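Local coordinates for hypothetical protein VPA1032 (PDB 1ZBP) that is of unknown function but belongs to the ImpE family, a group that has been linked to bacterial type VI secretion, at residues 168-171 with 172-175; 194-197 with 198-201. All coordinates share one frame; numbering follows the deposited sequence.

Interaction 1: residues 168-171 with 172-175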
ATOM      1  N   VAL A 168       4.853  -7.392   6.102  1.00 32.85           N
ATOM      2  CA  VAL A 168       5.259  -7.561   7.479  1.00 32.26           C
ATOM      3  C   VAL A 168       4.098  -7.846   8.412  1.00 31.99           C
ATOM      4  O   VAL A 168       3.111  -7.105   8.451  1.00 32.84           O
ATOM      5  CB  VAL A 168       6.011  -6.305   7.957  1.00 31.81           C
ATOM      6  CG1 VAL A 168       6.360  -6.424   9.416  1.00 29.75           C
ATOM      7  CG2 VAL A 168       7.270  -6.123   7.107  1.00 29.61           C
ATOM      8  N   PRO A 169       4.198  -8.950   9.161  1.00 30.34           N
ATOM      9  CA  PRO A 169       3.184  -9.390  10.122  1.00 29.76           C
ATOM     10  C   PRO A 169       2.893  -8.265  11.103  1.00 27.48           C
ATOM     11  O   PRO A 169       3.815  -7.701  11.671  1.00 25.26           O
ATOM     12  CB  PRO A 169       3.855 -10.580  10.815  1.00 28.15           C
ATOM     13  CG  PRO A 169       4.686 -11.155   9.735  1.00 30.70           C
ATOM     14  CD  PRO A 169       5.302  -9.921   9.095  1.00 30.71           C
ATOM     15  N   ILE A 170       1.619  -7.925  11.273  1.00 26.09           N
ATOM     16  CA  ILE A 170       1.240  -6.875  12.205  1.00 25.16           C
ATOM     17  C   ILE A 170       1.808  -7.257  13.577  1.00 25.05           C
ATOM     18  O   ILE A 170       2.256  -6.396  14.335  1.00 23.45           O
ATOM     19  CB  ILE A 170      -0.298  -6.717  12.267  1.00 23.24           C
ATOM     20  CG1 ILE A 170      -0.802  -6.216  10.917  1.00 23.36           C
ATOM     21  CG2 ILE A 170      -0.687  -5.752  13.385  1.00 20.74           C
ATOM     22  CD1 ILE A 170      -2.322  -6.142  10.824  1.00 23.08           C
ATOM     23  N   ALA A 171       1.821  -8.559  13.863  1.00 24.57           N
ATOM     24  CA  ALA A 171       2.346  -9.097  15.126  1.00 27.44           C
ATOM     25  C   ALA A 171       3.831  -8.787  15.349  1.00 28.38           C
ATOM     26  O   ALA A 171       4.319  -8.800  16.490  1.00 28.52           O
ATOM     27  CB  ALA A 171       2.129 -10.601  15.179  1.00 26.02           C
ATOM     28  N   SER A 172       4.548  -8.524  14.259  1.00 28.36           N
ATOM     29  CA  SER A 172       5.974  -8.201  14.324  1.00 28.25           C
ATOM     30  C   SER A 172       6.211  -6.719  14.579  1.00 28.73           C
ATOM     31  O   SER A 172       7.347  -6.295  14.719  1.00 29.10           O
ATOM     32  CB  SER A 172       6.668  -8.593  13.014  1.00 28.22           C
ATOM     33  OG  SER A 172       6.891  -9.993  12.937  1.00 30.12           O
ATOM     34  N   ILE A 173       5.143  -5.930  14.640  1.00 28.06           N
ATOM     35  CA  ILE A 173       5.284  -4.493  14.857  1.00 28.28           C
ATOM     36  C   ILE A 173       5.371  -4.118  16.328  1.00 29.12           C
ATOM     37  O   ILE A 173       4.570  -4.576  17.144  1.00 31.33           O
ATOM     38  CB  ILE A 173       4.094  -3.698  14.245  1.00 27.81           C
ATOM     39  CG1 ILE A 173       4.063  -3.861  12.721  1.00 27.98           C
ATOM     40  CG2 ILE A 173       4.210  -2.238  14.619  1.00 27.78           C
ATOM     41  CD1 ILE A 173       2.773  -3.394  12.081  1.00 26.55           C
ATOM     42  N   ASN A 174       6.352  -3.272  16.649  1.00 29.67           N
ATOM     43  CA  ASN A 174       6.553  -2.760  17.997  1.00 27.99           C
ATOM     44  C   ASN A 174       5.984  -1.325  18.028  1.00 27.08           C
ATOM     45  O   ASN A 174       5.150  -1.002  18.868  1.00 25.31           O
ATOM     46  CB  ASN A 174       8.040  -2.756  18.361  1.00 31.61           C
ATOM     47  CG  ASN A 174       8.666  -4.155  18.327  1.00 31.55           C
ATOM     48  OD1 ASN A 174       8.156  -5.108  18.928  1.00 32.64           O
ATOM     49  ND2 ASN A 174       9.787  -4.270  17.628  1.00 28.65           N
ATOM     50  N   THR A 175       6.441  -0.462  17.127  1.00 26.12           N
ATOM     51  CA  THR A 175       5.899   0.893  17.054  1.00 26.51           C
ATOM     52  C   THR A 175       5.607   1.194  15.589  1.00 26.73           C
ATOM     53  O   THR A 175       6.268   0.664  14.696  1.00 25.30           O
ATOM     54  CB  THR A 175       6.879   1.985  17.588  1.00 28.12           C
ATOM     55  OG1 THR A 175       8.130   1.881  16.901  1.00 28.59           O
ATOM     56  CG2 THR A 175       7.094   1.845  19.105  1.00 25.69           C
TER
HETATM   57  O   HOH W   1       5.598  -6.973  18.003  1.00 22.27           O

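Interaction 2: residues 194-197 with 198-201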
ATOM      1  N   PHE A 194       8.703   3.296  11.579  1.00 33.40           N
ATOM      2  CA  PHE A 194       8.374   2.090  12.321  1.00 34.70           C
ATOM      3  C   PHE A 194       9.538   1.518  13.133  1.00 37.93           C
ATOM      4  O   PHE A 194      10.619   2.110  13.228  1.00 38.16           O
ATOM      5  CB  PHE A 194       7.865   1.026  11.349  1.00 33.70           C
ATOM      6  CG  PHE A 194       8.810   0.742  10.219  1.00 33.09           C
ATOM      7  CD1 PHE A 194       9.981   0.023  10.433  1.00 35.09           C
ATOM      8  CD2 PHE A 194       8.539   1.199   8.941  1.00 34.06           C
ATOM      9  CE1 PHE A 194      10.867  -0.241   9.379  1.00 32.91           C
ATOM     10  CE2 PHE A 194       9.416   0.942   7.884  1.00 33.46           C
ATOM     11  CZ  PHE A 194      10.578   0.225   8.103  1.00 34.02           C
ATOM     12  N   ASP A 195       9.279   0.359  13.728  1.00 40.24           N
ATOM     13  CA  ASP A 195      10.232  -0.388  14.539  1.00 40.69           C
ATOM     14  C   ASP A 195       9.609  -1.766  14.617  1.00 40.34           C
ATOM     15  O   ASP A 195       8.791  -2.031  15.491  1.00 40.41           O
ATOM     16  CB  ASP A 195      10.354   0.217  15.942  1.00 42.13           C
ATOM     17  CG  ASP A 195      11.214  -0.629  16.882  1.00 44.84           C
ATOM     18  OD1 ASP A 195      11.443  -0.190  18.032  1.00 47.54           O
ATOM     19  OD2 ASP A 195      11.661  -1.730  16.485  1.00 44.86           O
ATOM     20  N   ILE A 196       9.973  -2.630  13.676  1.00 40.79           N
ATOM     21  CA  ILE A 196       9.427  -3.977  13.647  1.00 41.35           C
ATOM     22  C   ILE A 196      10.543  -5.001  13.831  1.00 42.35           C
ATOM     23  O   ILE A 196      11.698  -4.751  13.482  1.00 41.27           O
ATOM     24  CB  ILE A 196       8.669  -4.266  12.306  1.00 40.58           C
ATOM     25  CG1 ILE A 196       9.651  -4.628  11.207  1.00 41.08           C
ATOM     26  CG2 ILE A 196       7.887  -3.021  11.854  1.00 37.57           C
ATOM     27  CD1 ILE A 196       9.351  -5.954  10.550  1.00 44.37           C
ATOM     28  N   ASP A 197      10.183  -6.153  14.383  1.00 43.04           N
ATOM     29  CA  ASP A 197      11.125  -7.237  14.598  1.00 45.79           C
ATOM     30  C   ASP A 197      11.642  -7.698  13.246  1.00 46.48           C
ATOM     31  O   ASP A 197      10.855  -7.946  12.332  1.00 47.42           O
ATOM     32  CB  ASP A 197      10.418  -8.389  15.311  1.00 47.04           C
ATOM     33  CG  ASP A 197       9.837  -7.967  16.646  1.00 49.30           C
ATOM     34  OD1 ASP A 197       8.905  -8.642  17.147  1.00 49.53           O
ATOM     35  OD2 ASP A 197      10.332  -6.957  17.194  1.00 48.24           O
ATOM     36  N   GLY A 198      12.961  -7.803  13.116  1.00 47.74           N
ATOM     37  CA  GLY A 198      13.539  -8.249  11.860  1.00 48.69           C
ATOM     38  C   GLY A 198      14.034  -7.126  10.963  1.00 50.18           C
ATOM     39  O   GLY A 198      14.652  -7.388   9.924  1.00 50.91           O
ATOM     40  N   LEU A 199      13.760  -5.882  11.357  1.00 49.43           N
ATOM     41  CA  LEU A 199      14.184  -4.707  10.590  1.00 48.53           C
ATOM     42  C   LEU A 199      14.659  -3.584  11.513  1.00 47.66           C
ATOM     43  O   LEU A 199      15.324  -2.649  11.068  1.00 48.23           O
ATOM     44  CB  LEU A 199      13.033  -4.187   9.718  1.00 48.25           C
ATOM     45  CG  LEU A 199      12.447  -5.132   8.662  1.00 49.59           C
ATOM     46  CD1 LEU A 199      11.230  -4.492   8.007  1.00 48.77           C
ATOM     47  CD2 LEU A 199      13.506  -5.464   7.634  1.00 51.01           C
ATOM     48  N   GLY A 200      14.322  -3.683  12.797  1.00 46.33           N
ATOM     49  CA  GLY A 200      14.721  -2.659  13.748  1.00 44.19           C
ATOM     50  C   GLY A 200      14.026  -1.349  13.440  1.00 43.99           C
ATOM     51  O   GLY A 200      12.937  -1.351  12.863  1.00 43.12           O
ATOM     52  N   GLU A 201      14.631  -0.229  13.821  1.00 43.26           N
ATOM     53  CA  GLU A 201      14.025   1.074  13.546  1.00 42.31           C
ATOM     54  C   GLU A 201      14.290   1.477  12.101  1.00 41.02           C
ATOM     55  O   GLU A 201      15.422   1.411  11.624  1.00 40.63           O
ATOM     56  CB  GLU A 201      14.589   2.143  14.478  1.00 43.87           C
ATOM     57  CG  GLU A 201      14.385   1.822  15.947  1.00 51.19           C
ATOM     58  CD  GLU A 201      14.547   3.044  16.841  1.00 54.19           C
ATOM     59  OE1 GLU A 201      15.598   3.715  16.741  1.00 57.15           O
ATOM     60  OE2 GLU A 201      13.630   3.325  17.644  1.00 54.59           O
TER

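Interaction 1: residues 168-171 with 172-175
P169 and S172 are joined by a main-chain hydrogen bond, the N of S172 lying 2.8 Å from the O of P169 with an N-H...O angle of 148°. A second bond of the same i to i+3 spacing follows one residue on, from I173 N to I170 O at 2.9 Å, and is straighter at 159°.

Two consecutive bonds of this kind, with helical backbone angles at I170 and A171, define a short 3-10 turn. It links strand 165-169 of the small mixed sheet to strand 173-178 of the eight-stranded antiparallel sheet, so the chain changes sheet within a few residues.

Water adds a bridge on this turn, lying 2.7 Å from A171 O and 2.7 Å from I173 O. It is placed to span the two carbonyl oxygens, but with more acceptors in reach than it has protons to give, how its bonding is shared among them is uncertain.

Among the side chains, S172 OG lies beside the backbone N and stands near the proline ring, 3.8 Å from P169 CB. I173 has CG1 likewise beside its own N (chi1 -64°), which carries the branch over I170 O, 3.5 Å from CG1. Its CD1 then reaches I170, approaching CA at 3.8 Å and the methyl CG2 more loosely at 4.4 Å.

Interaction 2: residues 194-197 with 198-201
I196 and L199 come together through different first torsions: I196 carries CG1 between its backbone N and carbonyl carbon (chi1 81°), whereas L199 sets CG beside its N (chi1 -60°). The two side chains then run alongside each other in the same direction, CD1 of I196 meeting CD1 of L199 at 3.5 Å.

Their backbones form a tight turn. I196 O is gripped twice, by L199 N at 3.2 Å and by G200 N at 2.9 Å. Two residues, L199 and G200, thus stand against the single I196, a classic beta bulge, and the D197-G198 backbone angles fit a type II turn. The return bond from I196 N to G200 O is weak, but D195 CA also approaches that oxygen, at 3.3 Å, in a CA-H...O contact.

On the other face D195 and E201, a non-hydrogen-bonded pair, have carboxylate planes turned 82° to each other. D195 OD1 and E201 OE2 are 4.2 Å apart, a probably unfavourable pairing of like charges.

The hairpin turn follows strand 189-196 and leads into edge strand 202-207; I196 packs on I173 of strand 173-178, while L199 touches F166 of strand 165-169.

In the fold
Interaction 1 precedes interaction 2 along the chain, with no overlap; their centres lie about 8 Å apart. The 3-10 turn at 170-172 delivers the chain into strand 173-178, whose neighbour in the eight-stranded antiparallel sheet is strand 189-196, the one that ends in the bulged turn of 194-201. The two turns touch directly: N174 ND2 probably donates to D197 OD2 at 2.8 Å, S172 O receives a probable bond from D197 N, and V168 CG1 packs against I196 CD1. Both belong to the ImpE part of the chain: interaction 1 passes it from the small mixed sheet to the large one, and interaction 2 closes the connection to outermost strand 202-207.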